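Local coordinates for protein vascular endothelial growth factor homolog (Orf virus, PDB 2GNN) that acts as a secreted, disulfide-linked homodimeric growth factor of the PDGF/VEGF family, binding vascular endothelial growth factor receptor and inducing endothelial proliferation, at residues N9-G12 with W13-L17; E33-P36 with E37-S40. All coordinates share one frame; numbering follows the deposited sequence.

Contact 1 of 2, residues N9-G12 with W13-L17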
ATOM      1  N   ASN B   9      23.634   2.838   1.262  1.00 78.27           N
ATOM      2  CA  ASN B   9      24.312   1.591   0.792  1.00 77.51           C
ATOM      3  C   ASN B   9      23.334   0.459   0.388  1.00 75.90           C
ATOM      4  O   ASN B   9      22.102   0.644   0.379  1.00 75.06           O
ATOM      5  CB  ASN B   9      25.319   1.104   1.844  1.00 77.69           C
ATOM      6  CG  ASN B   9      26.568   0.492   1.225  1.00 81.81           C
ATOM      7  OD1 ASN B   9      27.138   1.038   0.278  1.00 87.12           O
ATOM      8  ND2 ASN B   9      27.005  -0.642   1.767  1.00 81.97           N
ATOM      9  N   THR B  10      23.911  -0.696   0.045  1.00 72.80           N
ATOM     10  CA  THR B  10      23.192  -1.873  -0.461  1.00 70.26           C
ATOM     11  C   THR B  10      22.367  -2.572   0.622  1.00 68.07           C
ATOM     12  O   THR B  10      22.853  -2.781   1.733  1.00 68.81           O
ATOM     13  CB  THR B  10      24.200  -2.910  -1.048  1.00 70.17           C
ATOM     14  OG1 THR B  10      25.122  -2.252  -1.926  1.00 72.39           O
ATOM     15  CG2 THR B  10      23.490  -4.032  -1.806  1.00 66.54           C
ATOM     16  N   LYS B  11      21.130  -2.940   0.290  1.00 64.63           N
ATOM     17  CA  LYS B  11      20.323  -3.814   1.153  1.00 61.67           C
ATOM     18  C   LYS B  11      20.684  -5.298   0.958  1.00 59.58           C
ATOM     19  O   LYS B  11      20.585  -5.835  -0.150  1.00 58.65           O
ATOM     20  CB  LYS B  11      18.832  -3.581   0.929  1.00 61.23           C
ATOM     21  CG  LYS B  11      18.346  -2.227   1.417  1.00 65.73           C
ATOM     22  CD  LYS B  11      16.833  -2.113   1.324  1.00 73.74           C
ATOM     23  CE  LYS B  11      16.364  -0.715   1.725  1.00 79.94           C
ATOM     24  NZ  LYS B  11      14.882  -0.557   1.615  1.00 80.65           N
ATOM     25  N   GLY B  12      21.125  -5.944   2.037  1.00 56.38           N
ATOM     26  CA  GLY B  12      21.487  -7.359   2.009  1.00 55.94           C
ATOM     27  C   GLY B  12      20.300  -8.289   1.800  1.00 55.69           C
ATOM     28  O   GLY B  12      19.155  -7.948   2.128  1.00 54.82           O
ATOM     29  N   TRP B  13      20.582  -9.471   1.259  1.00 54.99           N
ATOM     30  CA  TRP B  13      19.546 -10.428   0.860  1.00 56.29           C
ATOM     31  C   TRP B  13      18.497 -10.773   1.931  1.00 55.26           C
ATOM     32  O   TRP B  13      17.304 -10.830   1.621  1.00 53.17           O
ATOM     33  CB  TRP B  13      20.174 -11.705   0.291  1.00 57.84           C
ATOM     34  CG  TRP B  13      19.151 -12.687  -0.158  1.00 58.87           C
ATOM     35  CD1 TRP B  13      18.381 -12.610  -1.283  1.00 60.45           C
ATOM     36  CD2 TRP B  13      18.762 -13.891   0.517  1.00 63.75           C
ATOM     37  NE1 TRP B  13      17.541 -13.697  -1.356  1.00 63.61           N
ATOM     38  CE2 TRP B  13      17.752 -14.499  -0.264  1.00 61.08           C
ATOM     39  CE3 TRP B  13      19.176 -14.522   1.703  1.00 65.17           C
ATOM     40  CZ2 TRP B  13      17.141 -15.703   0.104  1.00 61.03           C
ATOM     41  CZ3 TRP B  13      18.572 -15.723   2.068  1.00 60.83           C
ATOM     42  CH2 TRP B  13      17.565 -16.300   1.269  1.00 63.15           C
ATOM     43  N   SER B  14      18.935 -11.001   3.172  1.00 54.96           N
ATOM     44  CA  SER B  14      18.009 -11.269   4.279  1.00 56.47           C
ATOM     45  C   SER B  14      16.988 -10.147   4.419  1.00 57.60           C
ATOM     46  O   SER B  14      15.782 -10.402   4.510  1.00 58.39           O
ATOM     47  CB  SER B  14      18.746 -11.472   5.603  1.00 56.84           C
ATOM     48  OG  SER B  14      19.457 -12.702   5.622  1.00 63.27           O
ATOM     49  N   GLU B  15      17.470  -8.905   4.410  1.00 57.80           N
ATOM     50  CA  GLU B  15      16.592  -7.744   4.503  1.00 56.58           C
ATOM     51  C   GLU B  15      15.644  -7.667   3.301  1.00 53.69           C
ATOM     52  O   GLU B  15      14.475  -7.303   3.454  1.00 52.34           O
ATOM     53  CB  GLU B  15      17.408  -6.452   4.638  1.00 58.82           C
ATOM     54  CG  GLU B  15      16.654  -5.325   5.355  1.00 66.73           C
ATOM     55  CD  GLU B  15      17.131  -3.928   4.963  1.00 74.10           C
ATOM     56  OE1 GLU B  15      18.342  -3.644   5.079  1.00 71.66           O
ATOM     57  OE2 GLU B  15      16.280  -3.109   4.548  1.00 79.25           O
ATOM     58  N   VAL B  16      16.149  -8.023   2.118  1.00 52.11           N
ATOM     59  CA  VAL B  16      15.354  -7.981   0.883  1.00 53.21           C
ATOM     60  C   VAL B  16      14.223  -9.010   0.936  1.00 55.06           C
ATOM     61  O   VAL B  16      13.069  -8.706   0.610  1.00 53.68           O
ATOM     62  CB  VAL B  16      16.230  -8.197  -0.390  1.00 52.90           C
ATOM     63  CG1 VAL B  16      15.364  -8.232  -1.643  1.00 51.26           C
ATOM     64  CG2 VAL B  16      17.270  -7.100  -0.520  1.00 48.49           C
ATOM     65  N   LEU B  17      14.572 -10.223   1.360  1.00 56.39           N
ATOM     66  CA  LEU B  17      13.623 -11.313   1.529  1.00 58.63           C
ATOM     67  C   LEU B  17      12.542 -10.940   2.535  1.00 59.99           C
ATOM     68  O   LEU B  17      11.353 -11.026   2.236  1.00 59.15           O
ATOM     69  CB  LEU B  17      14.364 -12.573   1.969  1.00 60.27           C
ATOM     70  CG  LEU B  17      13.549 -13.855   2.102  1.00 65.51           C
ATOM     71  CD1 LEU B  17      13.268 -14.462   0.728  1.00 71.47           C
ATOM     72  CD2 LEU B  17      14.286 -14.832   2.998  1.00 67.88           C
TER
HETATM   73  O   HOH W   1      20.556  -5.034   4.757  1.00 72.40           O

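Contact 2 of 2, residues E33-P36 with E37-S40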
ATOM      1  N   GLU B  33     -15.030   2.027  -1.967  1.00 64.67           N
ATOM      2  CA  GLU B  33     -14.901   0.620  -2.358  1.00 65.97           C
ATOM      3  C   GLU B  33     -15.033  -0.357  -1.186  1.00 63.79           C
ATOM      4  O   GLU B  33     -15.401  -1.513  -1.378  1.00 63.97           O
ATOM      5  CB  GLU B  33     -13.561   0.378  -3.038  1.00 63.38           C
ATOM      6  CG  GLU B  33     -13.534   0.764  -4.510  1.00 71.28           C
ATOM      7  CD  GLU B  33     -12.166   0.529  -5.164  1.00 73.82           C
ATOM      8  OE1 GLU B  33     -11.342  -0.277  -4.629  1.00 77.16           O
ATOM      9  OE2 GLU B  33     -11.931   1.157  -6.222  1.00 79.67           O
ATOM     10  N   THR B  34     -14.700   0.108   0.012  1.00 60.29           N
ATOM     11  CA  THR B  34     -14.822  -0.689   1.203  1.00 61.56           C
ATOM     12  C   THR B  34     -16.278  -0.675   1.664  1.00 63.50           C
ATOM     13  O   THR B  34     -16.716  -1.564   2.389  1.00 62.16           O
ATOM     14  CB  THR B  34     -13.977  -0.126   2.347  1.00 61.92           C
ATOM     15  OG1 THR B  34     -14.526   1.131   2.742  1.00 63.24           O
ATOM     16  CG2 THR B  34     -12.500   0.056   1.935  1.00 60.64           C
ATOM     17  N   HIS B  35     -17.024   0.341   1.238  1.00 63.67           N
ATOM     18  CA  HIS B  35     -18.423   0.486   1.627  1.00 58.49           C
ATOM     19  C   HIS B  35     -19.339   0.807   0.455  1.00 57.12           C
ATOM     20  O   HIS B  35     -19.929   1.877   0.427  1.00 61.44           O
ATOM     21  CB  HIS B  35     -18.540   1.570   2.692  1.00 58.37           C
ATOM     22  CG  HIS B  35     -18.114   1.126   4.054  1.00 59.25           C
ATOM     23  ND1 HIS B  35     -16.792   1.046   4.427  1.00 58.66           N
ATOM     24  CD2 HIS B  35     -18.835   0.749   5.139  1.00 53.59           C
ATOM     25  CE1 HIS B  35     -16.714   0.642   5.683  1.00 57.18           C
ATOM     26  NE2 HIS B  35     -17.941   0.463   6.141  1.00 56.03           N
ATOM     27  N   PRO B  36     -19.462  -0.112  -0.522  1.00 56.42           N
ATOM     28  CA  PRO B  36     -20.230   0.147  -1.744  1.00 56.03           C
ATOM     29  C   PRO B  36     -21.696   0.491  -1.532  1.00 59.71           C
ATOM     30  O   PRO B  36     -22.352   1.019  -2.435  1.00 60.48           O
ATOM     31  CB  PRO B  36     -20.134  -1.174  -2.512  1.00 56.74           C
ATOM     32  CG  PRO B  36     -19.553  -2.164  -1.575  1.00 52.98           C
ATOM     33  CD  PRO B  36     -18.810  -1.432  -0.549  1.00 54.98           C
ATOM     34  N   GLU B  37     -22.212   0.169  -0.355  1.00 62.93           N
ATOM     35  CA  GLU B  37     -23.633   0.328  -0.065  1.00 63.01           C
ATOM     36  C   GLU B  37     -23.920   1.774   0.364  1.00 61.84           C
ATOM     37  O   GLU B  37     -25.067   2.223   0.374  1.00 59.31           O
ATOM     38  CB  GLU B  37     -24.077  -0.701   0.994  1.00 65.32           C
ATOM     39  CG  GLU B  37     -23.605  -0.404   2.446  1.00 73.37           C
ATOM     40  CD  GLU B  37     -22.135  -0.783   2.759  1.00 81.53           C
ATOM     41  OE1 GLU B  37     -21.407  -1.341   1.898  1.00 76.37           O
ATOM     42  OE2 GLU B  37     -21.712  -0.519   3.904  1.00 82.17           O
ATOM     43  N   LEU B  38     -22.860   2.505   0.704  1.00 59.37           N
ATOM     44  CA  LEU B  38     -22.982   3.927   1.010  1.00 57.92           C
ATOM     45  C   LEU B  38     -22.806   4.745  -0.275  1.00 58.91           C
ATOM     46  O   LEU B  38     -21.729   5.297  -0.551  1.00 61.79           O
ATOM     47  CB  LEU B  38     -21.968   4.320   2.081  1.00 57.21           C
ATOM     48  CG  LEU B  38     -22.230   3.762   3.491  1.00 55.94           C
ATOM     49  CD1 LEU B  38     -21.072   4.133   4.397  1.00 47.85           C
ATOM     50  CD2 LEU B  38     -23.516   4.296   4.056  1.00 62.12           C
ATOM     51  N   THR B  39     -23.870   4.771  -1.069  1.00 58.35           N
ATOM     52  CA  THR B  39     -23.888   5.338  -2.410  1.00 54.88           C
ATOM     53  C   THR B  39     -24.331   6.796  -2.297  1.00 55.45           C
ATOM     54  O   THR B  39     -24.853   7.201  -1.253  1.00 54.84           O
ATOM     55  CB  THR B  39     -24.968   4.652  -3.228  1.00 55.18           C
ATOM     56  OG1 THR B  39     -26.152   4.648  -2.446  1.00 53.15           O
ATOM     57  CG2 THR B  39     -24.611   3.224  -3.614  1.00 51.99           C
ATOM     58  N   SER B  40     -24.176   7.566  -3.382  1.00 56.81           N
ATOM     59  CA  SER B  40     -24.489   9.010  -3.411  1.00 57.64           C
ATOM     60  C   SER B  40     -23.856   9.793  -2.264  1.00 58.30           C
ATOM     61  O   SER B  40     -24.502  10.632  -1.639  1.00 63.67           O
ATOM     62  CB  SER B  40     -26.006   9.252  -3.429  1.00 55.47           C
ATOM     63  OG  SER B  40     -26.526   8.944  -4.707  1.00 67.73           O
TER
HETATM   64  O   HOH W   2     -19.586   4.211  -1.330  1.00 43.53           O

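Contact 1 of 2, residues N9-G12 with W13-L17
Val16 closes the first helical turn onto Gly12: its amide N lies 3.0 Å from Gly12 O, with an N-H...O angle of 151° and the donor in the plane of the carbonyl. This i to i+4 bond, together with the next one from Leu17 N to Trp13 O at 2.8 Å, shows that regular helix starts at Trp13 with Gly12 as the N-cap residue. The tight side of the contact is built around the same carbonyl. The Val16 branch CG2, beside its own amide N, lies 3.4 Å from Gly12 O, and it also reaches Lys11 O at 3.6 Å. Val16 is buried, with Glu75 of the second subunit packed on it. CG of Trp13 is anti to its backbone N (chi1 -179°), and the indole meets the second subunit, where NE1 is hydrogen-bonded to Asn44 O and Pro45 packs on Trp13.

The other side is looser and polar. Lys11 and Glu15 cross at a slant, both chains extended, and the carboxylate meets methylenes instead of the ammonium: Glu15 OE2 is 3.4 Å from Lys11 CD but 4.1 Å from Lys11 NZ, too far for a salt bridge. Their opposite charges probably still attract, although Lys11 NZ also has a long, weak ion pair with Glu94 of the second subunit. A water links the two segments here, accepting from Gly12 N at 2.9 Å and donating to Glu15 OE1 at 2.6 Å, so that the Glu15 side chain reaches the N-cap amide indirectly. These features define the N-terminal cap of helix 13-20, the amino-terminal helix that packs against the partner subunit in VEGF-type cystine-knot dimers.

Contact 2 of 2, residues E33-P36 with E37-S40
The His35 imidazole and the Glu37 carboxylate lie side by side and point the same way, their planes 42° apart. Neither Glu37 OE2, 3.4 Å from His35 CD2, nor Leu38 CD1, 4.1 Å from the same carbon, sits squarely on a ring face or at its edge; both approach obliquely. The in-plane edge position belongs to Thr34 OG1, which accepts a hydrogen bond from His35 ND1 at 2.8 Å, close to the ring plane. That bond helps to fix the ring's rotation and leaves CD2 turned to the carboxylate; Phe92 of strand 85-102 adds an edge-to-face ring contact.

Glu37 comes back over the turn because CG stands between its own backbone N and carbonyl carbon (chi1 74°) and the chain then bends at chi2. Its other oxygen, OE1, consequently rests 3.3 Å from His35 C, beside the peptide joining His35 to Pro36, where the proline nitrogen has no proton to offer it. The backbone is closed by Leu38 N bonding to His35 O at 3.0 Å, the donor 45° above the carbonyl plane. A water lies within donating distance of both His35 O and Leu38 O, but with other acceptors around it, it cannot serve all of them at once. Thr39 CG2 touches Pro36 O at 3.4 Å.

The bond from Leu38 to His35 closes a type I beta turn with proline at its second position, followed by an inverse gamma turn centred on Leu38, and together they lead the chain out of helix 31-34 into the loop before strand 47-54.

Both contacts are local and lie at the surface, on opposite sides of the chain's centre, their own centres about 41 Å apart. Each has a backbone hydrogen bond across its segments and a bridging water, but at opposite ends of helical structure: contact 1 begins helix 13-20, whereas contact 2 follows helix 31-34. Contact 1 sets a lysine's methylenes against a carboxylate at a helix start; contact 2 sets a carboxylate beside an imidazole over a proline turn. Segments 9-12 and 13-17 meet the second subunit and include one buried residue, Val16. Segments 33-36 and 37-40 touch no other chain of the assembly, bury no touching residue, and rest His35 and Leu38 on strand 85-102 of their own chain.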